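PDB 6XJ9: agarase from Pseudoalteromonas fuliginea, which probably hydrolyses the beta-1,4 linkages of agarose, acting as a family 50 glycoside hydrolase. Local coordinates for residues A[236-241]-A[738-743]; A[263-268]-A[294-299]; A[589-594]-A[624-629]. One frame throughout, in Å; residues are numbered along the deposited sequence.

How the contacts relate
From the N terminus, the chain leaves strand 199-210 and runs through residues 236-241, which meet their partner 497 residues later, in the loop before the last helix, 745-763. Contact 1 thus ties the approach to helix 242-252 to the C-terminal part of the chain, and the loops closed by the other two contacts both lie within this long one. Contact 2 comes first and closes a short loop, fastening the loop 263-268 to the turn between strands 289-293 and 299-305. Contact 3 follows in series, packing helix 584-609 against the start of helix 627-634. None touches another; contacts 1 and 3 sit on opposite sides of the chain's centre, their own centres about 46 Å apart.

Contact 1: residues A[236-241]-A[738-743]; sequences GKVHSE and SVTDRP
The carbonyl oxygen of Gly236 is gripped twice, by Arg742 and by an ordered water. NH1 of Arg742 reaches Gly236 O at 3.0 Å, the oxygen lying at the edge of the guanidinium, near its plane, but with an N-H...O angle of 145° the bond is weak. The water donates a shorter bond, 2.6 Å from its oxygen to Gly236 O, and also lies 2.8 Å from Ser738 OG, so it bridges the two loops. That hydroxyl in turn takes a weak bond from the backbone N of Arg742, the residue just after the type I turn Ser738-Asp741. Gly236 itself sits at a positive phi where a side chain would be jammed against the preceding carbonyl, a conformation that calls for glycine.

Beside this polar corner the Val238 methyl CG2 lies over one face of the Arg742 guanidinium, 3.5 Å from its CZ and above the middle of the group. The arginine chain is extended from CG to NE (chi2 -179°), which carries the flat group across to the valine. The same methyl stands 3.6 Å from Thr740 OG1 and also meets CG2 of that threonine; Leu244 of helix 242-252 and Phe226 touch both Val238 and Thr740. NE of Arg742 forms a salt bridge with Asp247 of the same helix.

Two loops far apart in sequence, the one before helix 242-252 and the one before helix 745-763, are thereby joined by a methyl-covered guanidinium whose charge is probably balanced mainly by Asp247, while the neutral Gly236 carbonyl adds a weaker directional hold.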
ATOM      1  N   GLY A 236       6.969   5.679  -8.338  1.00 27.71           N
ATOM      2  CA  GLY A 236       6.481   6.980  -8.778  1.00 24.76           C
ATOM      3  C   GLY A 236       7.555   7.886  -9.390  1.00 23.46           C
ATOM      4  O   GLY A 236       7.285   9.043  -9.710  1.00 22.79           O
ATOM      5  N   LYS A 237       8.771   7.370  -9.589  1.00 23.03           N
ATOM      6  CA  LYS A 237       9.815   8.167 -10.217  1.00 23.16           C
ATOM      7  C   LYS A 237       9.477   8.398 -11.693  1.00 23.75           C
ATOM      8  O   LYS A 237       9.135   7.454 -12.401  1.00 25.34           O
ATOM      9  CB  LYS A 237      11.178   7.480 -10.067  1.00 22.46           C
ATOM     10  CG  LYS A 237      12.329   8.168 -10.795  1.00 22.21           C
ATOM     11  CD  LYS A 237      13.725   7.706 -10.374  1.00 21.70           C
ATOM     12  CE  LYS A 237      14.821   8.559 -10.978  1.00 22.18           C
ATOM     13  NZ  LYS A 237      16.179   8.164 -10.516  1.00 23.11           N
ATOM     14  N   VAL A 238       9.622   9.649 -12.142  1.00 24.88           N
ATOM     15  CA  VAL A 238       9.380  10.087 -13.511  1.00 24.65           C
ATOM     16  C   VAL A 238      10.676   9.937 -14.307  1.00 27.91           C
ATOM     17  O   VAL A 238      11.751  10.322 -13.836  1.00 24.19           O
ATOM     18  CB  VAL A 238       8.887  11.551 -13.529  1.00 23.67           C
ATOM     19  CG1 VAL A 238       9.057  12.202 -14.898  1.00 25.63           C
ATOM     20  CG2 VAL A 238       7.439  11.671 -13.078  1.00 23.22           C
ATOM     21  N   HIS A 239      10.568   9.392 -15.529  1.00 28.40           N
ATOM     22  CA  HIS A 239      11.749   9.199 -16.358  1.00 31.29           C
ATOM     23  C   HIS A 239      11.768  10.134 -17.567  1.00 32.20           C
ATOM     24  O   HIS A 239      12.837  10.419 -18.101  1.00 32.62           O
ATOM     25  CB  HIS A 239      11.946   7.720 -16.716  1.00 32.06           C
ATOM     26  CG  HIS A 239      12.406   6.913 -15.551  1.00 33.06           C
ATOM     27  ND1 HIS A 239      13.682   7.032 -15.035  1.00 32.62           N
ATOM     28  CD2 HIS A 239      11.769   5.993 -14.794  1.00 32.14           C
ATOM     29  CE1 HIS A 239      13.820   6.208 -14.015  1.00 32.82           C
ATOM     30  NE2 HIS A 239      12.659   5.561 -13.846  1.00 32.71           N
ATOM     31  N   SER A 240      10.593  10.607 -17.996  1.00 31.80           N
ATOM     32  CA  SER A 240      10.537  11.513 -19.130  1.00 33.83           C
ATOM     33  C   SER A 240       9.435  12.543 -18.920  1.00 32.84           C
ATOM     34  O   SER A 240       8.420  12.249 -18.290  1.00 30.79           O
ATOM     35  CB  SER A 240      10.351  10.769 -20.435  1.00 35.50           C
ATOM     36  OG  SER A 240       9.087  10.117 -20.470  1.00 37.18           O
ATOM     37  N   GLU A 241       9.651  13.729 -19.496  1.00 32.57           N
ATOM     38  CA  GLU A 241       8.707  14.830 -19.444  1.00 35.64           C
ATOM     39  C   GLU A 241       7.313  14.389 -19.890  1.00 35.24           C
ATOM     40  O   GLU A 241       6.325  14.899 -19.370  1.00 37.02           O
ATOM     41  CB  GLU A 241       9.237  16.003 -20.265  1.00 39.10           C
ATOM     42  CG  GLU A 241       8.320  17.208 -20.260  1.00 41.96           C
ATOM     43  CD  GLU A 241       9.025  18.494 -20.641  1.00 45.69           C
ATOM     44  OE1 GLU A 241      10.229  18.620 -20.333  1.00 47.79           O
ATOM     45  OE2 GLU A 241       8.368  19.363 -21.243  1.00 48.61           O
ATOM     46  N   SER A 738       4.584  14.360  -4.625  1.00 18.81           N
ATOM     47  CA  SER A 738       6.019  14.434  -4.871  1.00 19.40           C
ATOM     48  C   SER A 738       6.377  15.705  -5.637  1.00 18.89           C
ATOM     49  O   SER A 738       5.505  16.474  -6.033  1.00 17.89           O
ATOM     50  CB  SER A 738       6.490  13.210  -5.633  1.00 20.46           C
ATOM     51  OG  SER A 738       6.075  13.293  -6.995  1.00 21.82           O
ATOM     52  N   VAL A 739       7.682  15.896  -5.878  1.00 19.23           N
ATOM     53  CA  VAL A 739       8.211  17.052  -6.581  1.00 18.84           C
ATOM     54  C   VAL A 739       7.758  17.075  -8.049  1.00 18.99           C
ATOM     55  O   VAL A 739       7.838  18.117  -8.695  1.00 20.56           O
ATOM     56  CB  VAL A 739       9.751  17.057  -6.470  1.00 18.69           C
ATOM     57  CG1 VAL A 739      10.377  15.847  -7.157  1.00 18.74           C
ATOM     58  CG2 VAL A 739      10.367  18.340  -6.986  1.00 17.77           C
ATOM     59  N   THR A 740       7.346  15.930  -8.603  1.00 19.64           N
ATOM     60  CA  THR A 740       6.856  15.883  -9.980  1.00 20.71           C
ATOM     61  C   THR A 740       5.320  15.948 -10.036  1.00 22.54           C
ATOM     62  O   THR A 740       4.718  15.594 -11.055  1.00 22.50           O
ATOM     63  CB  THR A 740       7.375  14.651 -10.739  1.00 19.00           C
ATOM     64  OG1 THR A 740       7.049  13.472 -10.003  1.00 20.55           O
ATOM     65  CG2 THR A 740       8.861  14.697 -11.028  1.00 20.75           C
ATOM     66  N   ASP A 741       4.686  16.413  -8.944  1.00 21.83           N
ATOM     67  CA  ASP A 741       3.246  16.640  -8.893  1.00 21.18           C
ATOM     68  C   ASP A 741       2.491  15.317  -9.037  1.00 22.72           C
ATOM     69  O   ASP A 741       1.365  15.289  -9.542  1.00 20.91           O
ATOM     70  CB  ASP A 741       2.788  17.728  -9.875  1.00 22.10           C
ATOM     71  CG  ASP A 741       1.342  18.190  -9.681  1.00 21.14           C
ATOM     72  OD1 ASP A 741       1.040  18.757  -8.611  1.00 19.37           O
ATOM     73  OD2 ASP A 741       0.527  18.003 -10.620  1.00 19.98           O
ATOM     74  N   ARG A 742       3.096  14.231  -8.531  1.00 20.70           N
ATOM     75  CA  ARG A 742       2.378  12.975  -8.438  1.00 21.77           C
ATOM     76  C   ARG A 742       1.914  12.758  -7.001  1.00 21.93           C
ATOM     77  O   ARG A 742       2.737  12.537  -6.115  1.00 20.21           O
ATOM     78  CB  ARG A 742       3.253  11.792  -8.864  1.00 21.56           C
ATOM     79  CG  ARG A 742       3.646  11.804 -10.335  1.00 22.37           C
ATOM     80  CD  ARG A 742       4.491  10.603 -10.742  1.00 22.33           C
ATOM     81  NE  ARG A 742       4.330  10.331 -12.168  1.00 22.49           N
ATOM     82  CZ  ARG A 742       4.831   9.283 -12.808  1.00 23.29           C
ATOM     83  NH1 ARG A 742       5.582   8.412 -12.158  1.00 23.12           N
ATOM     84  NH2 ARG A 742       4.601   9.126 -14.104  1.00 23.54           N
ATOM     85  N   PRO A 743       0.582  12.741  -6.747  1.00 21.62           N
ATOM     86  CA  PRO A 743       0.063  12.354  -5.437  1.00 22.10           C
ATOM     87  C   PRO A 743       0.566  10.965  -5.045  1.00 21.73           C
ATOM     88  O   PRO A 743       0.629  10.056  -5.872  1.00 21.54           O
ATOM     89  CB  PRO A 743      -1.461  12.347  -5.660  1.00 22.84           C
ATOM     90  CG  PRO A 743      -1.658  13.338  -6.788  1.00 22.15           C
ATOM     91  CD  PRO A 743      -0.487  13.070  -7.709  1.00 22.12           C
TER
HETATM   92  O   HOH W   1       6.777  10.703  -7.717  1.00 20.26           O

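Contact 2: residues A[263-268]-A[294-299]; sequences RSRFGG and DPDGYL
Ser264 opens the contact by donating from OG to Asp294 OD2 at 2.7 Å, nearly in line with the C-O bond of the carboxylate. The same hydroxyl accepts from the backbone N of Gly268 (OG to N 2.8 Å), just past the type I turn Ser264-Gly267, and Ser264 CB rests 3.5 Å from Tyr298 CD2.

Arg265 comes next and takes Asp296 side-on in a salt bridge. Its NE lies 2.9 Å from Asp296 OD2 and its NH2 3.3 Å from Asp296 OD1, both oxygens using their syn lone pairs. The fit is not flat: guanidinium and carboxylate planes stand 33° apart. CG of Arg265 sits between backbone N and carbonyl carbon (chi1 53°), and from there the extended chain runs out to the aspartate.

The partner is the connecting turn of a beta hairpin, strands 289-293 and 299-305. Within it Asp294 OD1 accepts from the backbone N of Asp296, an Asx turn, and from the N of Tyr298 on the other face of its carboxylate; this double grip holds the carboxylate in place, with OD2 presented to Ser264.

Phe266 follows, one face laid on Pro295: the proline CG sits 3.7 Å from the ring centroid, almost on the ring normal, in a CH-pi contact. At the ring edge Asp296 OD2 approaches Phe266 CD2 to 3.6 Å. A water accepts from the Phe266 backbone N and donates to Asp294 OD2 and Asp296 OD2, and the ring of Trp500 also meets Phe266.

Gly268 passes with its CA 3.1 Å from Leu299 O, where a CB would clash with that oxygen and with Asp294 OD2.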
ATOM      1  N   ARG A 263     -22.050  15.547   1.049  1.00 24.01           N
ATOM      2  CA  ARG A 263     -21.298  16.656   1.629  1.00 24.48           C
ATOM      3  C   ARG A 263     -21.952  17.972   1.216  1.00 24.77           C
ATOM      4  O   ARG A 263     -22.320  18.137   0.062  1.00 23.48           O
ATOM      5  CB  ARG A 263     -19.823  16.620   1.190  1.00 22.68           C
ATOM      6  CG  ARG A 263     -19.018  15.469   1.777  1.00 23.99           C
ATOM      7  CD  ARG A 263     -18.796  15.593   3.279  1.00 23.59           C
ATOM      8  NE  ARG A 263     -18.036  14.480   3.836  1.00 23.60           N
ATOM      9  CZ  ARG A 263     -18.566  13.311   4.189  1.00 23.42           C
ATOM     10  NH1 ARG A 263     -19.862  13.093   4.034  1.00 22.58           N
ATOM     11  NH2 ARG A 263     -17.804  12.365   4.701  1.00 21.56           N
ATOM     12  N   SER A 264     -22.087  18.903   2.166  1.00 23.31           N
ATOM     13  CA  SER A 264     -22.678  20.202   1.878  1.00 24.34           C
ATOM     14  C   SER A 264     -21.681  21.047   1.089  1.00 23.71           C
ATOM     15  O   SER A 264     -20.513  20.678   0.978  1.00 22.82           O
ATOM     16  CB  SER A 264     -23.146  20.896   3.136  1.00 25.38           C
ATOM     17  OG  SER A 264     -22.043  21.274   3.957  1.00 25.32           O
ATOM     18  N   ARG A 265     -22.149  22.180   0.545  1.00 23.22           N
ATOM     19  CA  ARG A 265     -21.319  22.982  -0.347  1.00 23.80           C
ATOM     20  C   ARG A 265     -20.036  23.439   0.354  1.00 22.36           C
ATOM     21  O   ARG A 265     -19.001  23.538  -0.288  1.00 23.54           O
ATOM     22  CB  ARG A 265     -22.106  24.124  -1.004  1.00 25.27           C
ATOM     23  CG  ARG A 265     -22.876  25.035  -0.058  1.00 25.93           C
ATOM     24  CD  ARG A 265     -23.693  26.109  -0.775  1.00 27.39           C
ATOM     25  NE  ARG A 265     -23.922  27.200   0.167  1.00 30.73           N
ATOM     26  CZ  ARG A 265     -24.402  28.404  -0.122  1.00 32.81           C
ATOM     27  NH1 ARG A 265     -24.738  28.715  -1.364  1.00 33.40           N
ATOM     28  NH2 ARG A 265     -24.525  29.302   0.841  1.00 34.39           N
ATOM     29  N   PHE A 266     -20.114  23.694   1.668  1.00 23.16           N
ATOM     30  CA  PHE A 266     -18.970  24.080   2.482  1.00 23.90           C
ATOM     31  C   PHE A 266     -18.261  22.858   3.081  1.00 23.74           C
ATOM     32  O   PHE A 266     -17.439  23.007   3.979  1.00 24.68           O
ATOM     33  CB  PHE A 266     -19.381  25.086   3.567  1.00 22.77           C
ATOM     34  CG  PHE A 266     -19.669  26.483   3.075  1.00 25.01           C
ATOM     35  CD1 PHE A 266     -18.643  27.376   2.806  1.00 25.78           C
ATOM     36  CD2 PHE A 266     -20.973  26.925   2.908  1.00 26.25           C
ATOM     37  CE1 PHE A 266     -18.903  28.669   2.369  1.00 24.91           C
ATOM     38  CE2 PHE A 266     -21.233  28.213   2.457  1.00 27.35           C
ATOM     39  CZ  PHE A 266     -20.202  29.083   2.189  1.00 26.75           C
ATOM     40  N   GLY A 267     -18.554  21.650   2.576  1.00 24.71           N
ATOM     41  CA  GLY A 267     -17.853  20.442   3.003  1.00 22.93           C
ATOM     42  C   GLY A 267     -18.353  19.869   4.335  1.00 23.78           C
ATOM     43  O   GLY A 267     -17.698  19.026   4.952  1.00 21.63           O
ATOM     44  N   GLY A 268     -19.536  20.300   4.777  1.00 21.67           N
ATOM     45  CA  GLY A 268     -20.093  19.747   6.001  1.00 22.36           C
ATOM     46  C   GLY A 268     -20.924  18.482   5.774  1.00 23.44           C
ATOM     47  O   GLY A 268     -21.040  17.970   4.652  1.00 22.83           O
ATOM     48  N   ASP A 294     -20.669  24.773   9.675  1.00 20.03           N
ATOM     49  CA  ASP A 294     -20.416  25.514   8.447  1.00 20.67           C
ATOM     50  C   ASP A 294     -21.405  26.681   8.350  1.00 20.80           C
ATOM     51  O   ASP A 294     -22.355  26.746   9.131  1.00 22.27           O
ATOM     52  CB  ASP A 294     -20.336  24.577   7.227  1.00 20.01           C
ATOM     53  CG  ASP A 294     -21.664  24.211   6.573  1.00 21.64           C
ATOM     54  OD1 ASP A 294     -22.682  24.882   6.872  1.00 22.79           O
ATOM     55  OD2 ASP A 294     -21.670  23.274   5.736  1.00 20.50           O
ATOM     56  N   PRO A 295     -21.214  27.641   7.412  1.00 21.09           N
ATOM     57  CA  PRO A 295     -22.128  28.774   7.254  1.00 21.04           C
ATOM     58  C   PRO A 295     -23.620  28.472   7.097  1.00 23.16           C
ATOM     59  O   PRO A 295     -24.440  29.327   7.429  1.00 22.96           O
ATOM     60  CB  PRO A 295     -21.600  29.448   5.985  1.00 20.52           C
ATOM     61  CG  PRO A 295     -20.102  29.203   6.077  1.00 20.34           C
ATOM     62  CD  PRO A 295     -20.026  27.759   6.537  1.00 21.22           C
ATOM     63  N   ASP A 296     -23.939  27.265   6.596  1.00 23.35           N
ATOM     64  CA  ASP A 296     -25.285  26.792   6.303  1.00 23.46           C
ATOM     65  C   ASP A 296     -25.860  25.990   7.474  1.00 24.17           C
ATOM     66  O   ASP A 296     -27.022  25.589   7.438  1.00 23.08           O
ATOM     67  CB  ASP A 296     -25.305  25.961   5.012  1.00 23.56           C
ATOM     68  CG  ASP A 296     -24.923  26.762   3.780  1.00 23.43           C
ATOM     69  OD1 ASP A 296     -25.122  27.996   3.806  1.00 23.16           O
ATOM     70  OD2 ASP A 296     -24.448  26.147   2.799  1.00 24.04           O
ATOM     71  N   GLY A 297     -25.050  25.776   8.516  1.00 25.06           N
ATOM     72  CA  GLY A 297     -25.524  25.165   9.754  1.00 25.53           C
ATOM     73  C   GLY A 297     -25.291  23.654   9.836  1.00 25.35           C
ATOM     74  O   GLY A 297     -25.775  23.005  10.767  1.00 26.24           O
ATOM     75  N   TYR A 298     -24.554  23.087   8.870  1.00 23.22           N
ATOM     76  CA  TYR A 298     -24.245  21.667   8.910  1.00 23.60           C
ATOM     77  C   TYR A 298     -22.990  21.452   9.749  1.00 22.25           C
ATOM     78  O   TYR A 298     -22.112  22.308   9.754  1.00 22.43           O
ATOM     79  CB  TYR A 298     -23.935  21.136   7.508  1.00 25.04           C
ATOM     80  CG  TYR A 298     -25.097  21.209   6.560  1.00 27.54           C
ATOM     81  CD1 TYR A 298     -26.106  20.259   6.606  1.00 28.87           C
ATOM     82  CD2 TYR A 298     -25.210  22.245   5.646  1.00 27.85           C
ATOM     83  CE1 TYR A 298     -27.197  20.324   5.758  1.00 30.15           C
ATOM     84  CE2 TYR A 298     -26.290  22.318   4.779  1.00 30.05           C
ATOM     85  CZ  TYR A 298     -27.281  21.352   4.836  1.00 30.27           C
ATOM     86  OH  TYR A 298     -28.360  21.412   4.008  1.00 30.60           O
ATOM     87  N   LEU A 299     -22.889  20.284  10.396  1.00 21.59           N
ATOM     88  CA  LEU A 299     -21.692  19.947  11.159  1.00 22.66           C
ATOM     89  C   LEU A 299     -20.483  19.871  10.230  1.00 21.62           C
ATOM     90  O   LEU A 299     -20.616  19.535   9.055  1.00 24.34           O
ATOM     91  CB  LEU A 299     -21.880  18.637  11.933  1.00 21.10           C
ATOM     92  CG  LEU A 299     -22.886  18.641  13.086  1.00 22.43           C
ATOM     93  CD1 LEU A 299     -22.585  17.491  14.029  1.00 22.54           C
ATOM     94  CD2 LEU A 299     -22.885  19.958  13.853  1.00 21.96           C
TER
HETATM   95  O   HOH W   2     -22.725  23.982   3.392  1.00 30.15           O

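Contact 3: residues A[589-594]-A[624-629]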
ATOM      1  N   ILE A 589       1.519  33.127  37.886  1.00 20.13           N
ATOM      2  CA  ILE A 589       0.669  34.308  37.784  1.00 20.55           C
ATOM      3  C   ILE A 589       1.236  35.233  36.709  1.00 20.90           C
ATOM      4  O   ILE A 589       0.491  35.752  35.872  1.00 20.64           O
ATOM      5  CB  ILE A 589       0.542  35.005  39.160  1.00 20.57           C
ATOM      6  CG1 ILE A 589      -0.452  34.271  40.074  1.00 22.52           C
ATOM      7  CG2 ILE A 589       0.189  36.479  39.021  1.00 19.45           C
ATOM      8  CD1 ILE A 589      -0.455  34.757  41.517  1.00 23.36           C
ATOM      9  N   LEU A 590       2.568  35.381  36.716  1.00 19.70           N
ATOM     10  CA  LEU A 590       3.272  36.281  35.818  1.00 20.21           C
ATOM     11  C   LEU A 590       3.220  35.736  34.390  1.00 19.46           C
ATOM     12  O   LEU A 590       2.860  36.474  33.470  1.00 20.99           O
ATOM     13  CB  LEU A 590       4.702  36.513  36.329  1.00 19.16           C
ATOM     14  CG  LEU A 590       4.817  37.214  37.688  1.00 20.63           C
ATOM     15  CD1 LEU A 590       6.274  37.510  38.055  1.00 21.45           C
ATOM     16  CD2 LEU A 590       3.993  38.490  37.730  1.00 20.26           C
ATOM     17  N   LEU A 591       3.497  34.440  34.212  1.00 18.65           N
ATOM     18  CA  LEU A 591       3.400  33.837  32.884  1.00 19.10           C
ATOM     19  C   LEU A 591       1.961  33.890  32.348  1.00 19.21           C
ATOM     20  O   LEU A 591       1.746  34.246  31.189  1.00 20.30           O
ATOM     21  CB  LEU A 591       3.975  32.418  32.875  1.00 18.44           C
ATOM     22  CG  LEU A 591       3.941  31.712  31.512  1.00 19.54           C
ATOM     23  CD1 LEU A 591       4.720  32.516  30.471  1.00 18.94           C
ATOM     24  CD2 LEU A 591       4.505  30.299  31.613  1.00 18.80           C
ATOM     25  N   THR A 592       0.972  33.565  33.180  1.00 20.16           N
ATOM     26  CA  THR A 592      -0.423  33.691  32.761  1.00 21.43           C
ATOM     27  C   THR A 592      -0.718  35.119  32.303  1.00 21.73           C
ATOM     28  O   THR A 592      -1.376  35.311  31.289  1.00 23.04           O
ATOM     29  CB  THR A 592      -1.405  33.274  33.864  1.00 22.86           C
ATOM     30  OG1 THR A 592      -1.069  31.940  34.235  1.00 22.32           O
ATOM     31  CG2 THR A 592      -2.854  33.306  33.419  1.00 24.29           C
ATOM     32  N   ALA A 593      -0.240  36.115  33.066  1.00 21.04           N
ATOM     33  CA  ALA A 593      -0.515  37.517  32.803  1.00 20.27           C
ATOM     34  C   ALA A 593       0.069  37.930  31.450  1.00 19.64           C
ATOM     35  O   ALA A 593      -0.554  38.674  30.690  1.00 18.63           O
ATOM     36  CB  ALA A 593       0.027  38.384  33.928  1.00 19.07           C
ATOM     37  N   TYR A 594       1.287  37.461  31.175  1.00 19.40           N
ATOM     38  CA  TYR A 594       1.937  37.712  29.900  1.00 19.47           C
ATOM     39  C   TYR A 594       1.064  37.166  28.775  1.00 18.01           C
ATOM     40  O   TYR A 594       0.689  37.901  27.865  1.00 20.14           O
ATOM     41  CB  TYR A 594       3.379  37.178  29.880  1.00 19.06           C
ATOM     42  CG  TYR A 594       4.041  37.269  28.528  1.00 18.78           C
ATOM     43  CD1 TYR A 594       4.734  38.410  28.157  1.00 18.75           C
ATOM     44  CD2 TYR A 594       3.941  36.232  27.606  1.00 19.82           C
ATOM     45  CE1 TYR A 594       5.311  38.531  26.904  1.00 18.83           C
ATOM     46  CE2 TYR A 594       4.520  36.332  26.350  1.00 18.14           C
ATOM     47  CZ  TYR A 594       5.218  37.480  26.007  1.00 18.39           C
ATOM     48  OH  TYR A 594       5.785  37.598  24.774  1.00 17.50           O
ATOM     49  N   GLY A 624       5.989  22.368  23.579  1.00 22.91           N
ATOM     50  CA  GLY A 624       6.205  23.663  24.215  1.00 21.48           C
ATOM     51  C   GLY A 624       4.906  24.431  24.457  1.00 22.24           C
ATOM     52  O   GLY A 624       4.719  25.533  23.936  1.00 23.35           O
ATOM     53  N   MET A 625       4.033  23.850  25.280  1.00 20.65           N
ATOM     54  CA  MET A 625       2.726  24.428  25.546  1.00 20.76           C
ATOM     55  C   MET A 625       2.513  24.562  27.059  1.00 20.04           C
ATOM     56  O   MET A 625       1.792  23.771  27.653  1.00 18.03           O
ATOM     57  CB  MET A 625       1.622  23.557  24.929  1.00 21.44           C
ATOM     58  CG  MET A 625       1.760  22.060  25.181  1.00 23.58           C
ATOM     59  SD  MET A 625       0.364  21.179  24.398  1.00 25.28           S
ATOM     60  CE  MET A 625       0.631  19.480  24.904  1.00 27.82           C
ATOM     61  N   PRO A 626       3.115  25.568  27.739  1.00 19.94           N
ATOM     62  CA  PRO A 626       2.888  25.745  29.176  1.00 19.93           C
ATOM     63  C   PRO A 626       1.385  25.834  29.435  1.00 20.47           C
ATOM     64  O   PRO A 626       0.666  26.517  28.697  1.00 19.46           O
ATOM     65  CB  PRO A 626       3.535  27.098  29.493  1.00 19.71           C
ATOM     66  CG  PRO A 626       4.571  27.290  28.393  1.00 22.17           C
ATOM     67  CD  PRO A 626       3.982  26.612  27.164  1.00 20.06           C
ATOM     68  N   ILE A 627       0.919  25.137  30.481  1.00 19.25           N
ATOM     69  CA  ILE A 627      -0.493  25.154  30.859  1.00 19.25           C
ATOM     70  C   ILE A 627      -0.984  26.588  31.076  1.00 18.61           C
ATOM     71  O   ILE A 627      -2.130  26.889  30.765  1.00 17.96           O
ATOM     72  CB  ILE A 627      -0.804  24.232  32.065  1.00 18.96           C
ATOM     73  CG1 ILE A 627      -2.309  23.967  32.222  1.00 19.64           C
ATOM     74  CG2 ILE A 627      -0.214  24.788  33.358  1.00 19.20           C
ATOM     75  CD1 ILE A 627      -2.921  23.113  31.113  1.00 19.08           C
ATOM     76  N   GLU A 628      -0.124  27.485  31.577  1.00 20.54           N
ATOM     77  CA  GLU A 628      -0.540  28.850  31.873  1.00 21.41           C
ATOM     78  C   GLU A 628      -0.925  29.580  30.587  1.00 21.61           C
ATOM     79  O   GLU A 628      -1.822  30.427  30.569  1.00 21.78           O
ATOM     80  CB  GLU A 628       0.582  29.619  32.572  1.00 23.24           C
ATOM     81  CG  GLU A 628       0.839  29.157  33.997  1.00 22.35           C
ATOM     82  CD  GLU A 628       1.906  28.092  34.183  1.00 24.17           C
ATOM     83  OE1 GLU A 628       2.284  27.436  33.187  1.00 23.08           O
ATOM     84  OE2 GLU A 628       2.370  27.924  35.340  1.00 24.76           O
ATOM     85  N   VAL A 629      -0.208  29.246  29.514  1.00 20.52           N
ATOM     86  CA  VAL A 629      -0.371  29.907  28.232  1.00 19.26           C
ATOM     87  C   VAL A 629      -1.626  29.343  27.572  1.00 19.64           C
ATOM     88  O   VAL A 629      -2.415  30.097  27.002  1.00 18.02           O
ATOM     89  CB  VAL A 629       0.900  29.740  27.370  1.00 19.79           C
ATOM     90  CG1 VAL A 629       0.731  30.332  25.975  1.00 19.96           C
ATOM     91  CG2 VAL A 629       2.118  30.342  28.065  1.00 18.38           C
TER
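Leu591 and Thr592, neighbours on one turn of helix 584-609, lie against the beginning of helix 627-634, and no hydrogen bond passes directly between the two segments. The backbones come close all the same: the CA atoms of Thr592 and Glu628 are only 4.9 Å apart.

The apolar part belongs to Leu591. With CG anti to the backbone N (chi1 -179°), its branch reaches across between Pro626 and Val629. CD2 meets Pro626 CB at 4.0 Å, the two side chains crossing at about a right angle, while CG lies 4.1 Å from Val629 CG2. Pro626 occupies the N-cap position of the second helix, so the leucine packs on the very start of that helix. An alanine here would lack CG and both methyls and is likely to leave Pro626 CB and Val629 CG2 without this apolar contact, opening a gap between the helices. Val525 of helix 523-529 also touches Leu591.

The second kind of contact sets polar atoms against carbon. Thr592 OG1 lies 3.3 Å from Glu628 CB and 3.4 Å from Glu628 CG, lodged against the aliphatic part of the glutamate, and Leu591 CD2 comes to 4.0 Å from Glu628 OE1.

Those polar ends are served by other partners. Thr592 OG1 bonds back to Ser588 O, one turn earlier in its own helix. The Glu628 chain bends at chi2 (93°), and its carboxylate bonds to Ser588 OG and Tyr522 OH through OE2 and to His521 NE2 through OE1.

Between the segments, then, shape and dispersion do the work; the buried carboxylate gains its polar link to helix 584-609 through Ser588, just outside the packed faces, so the polar tie lies beside the contact and not within it.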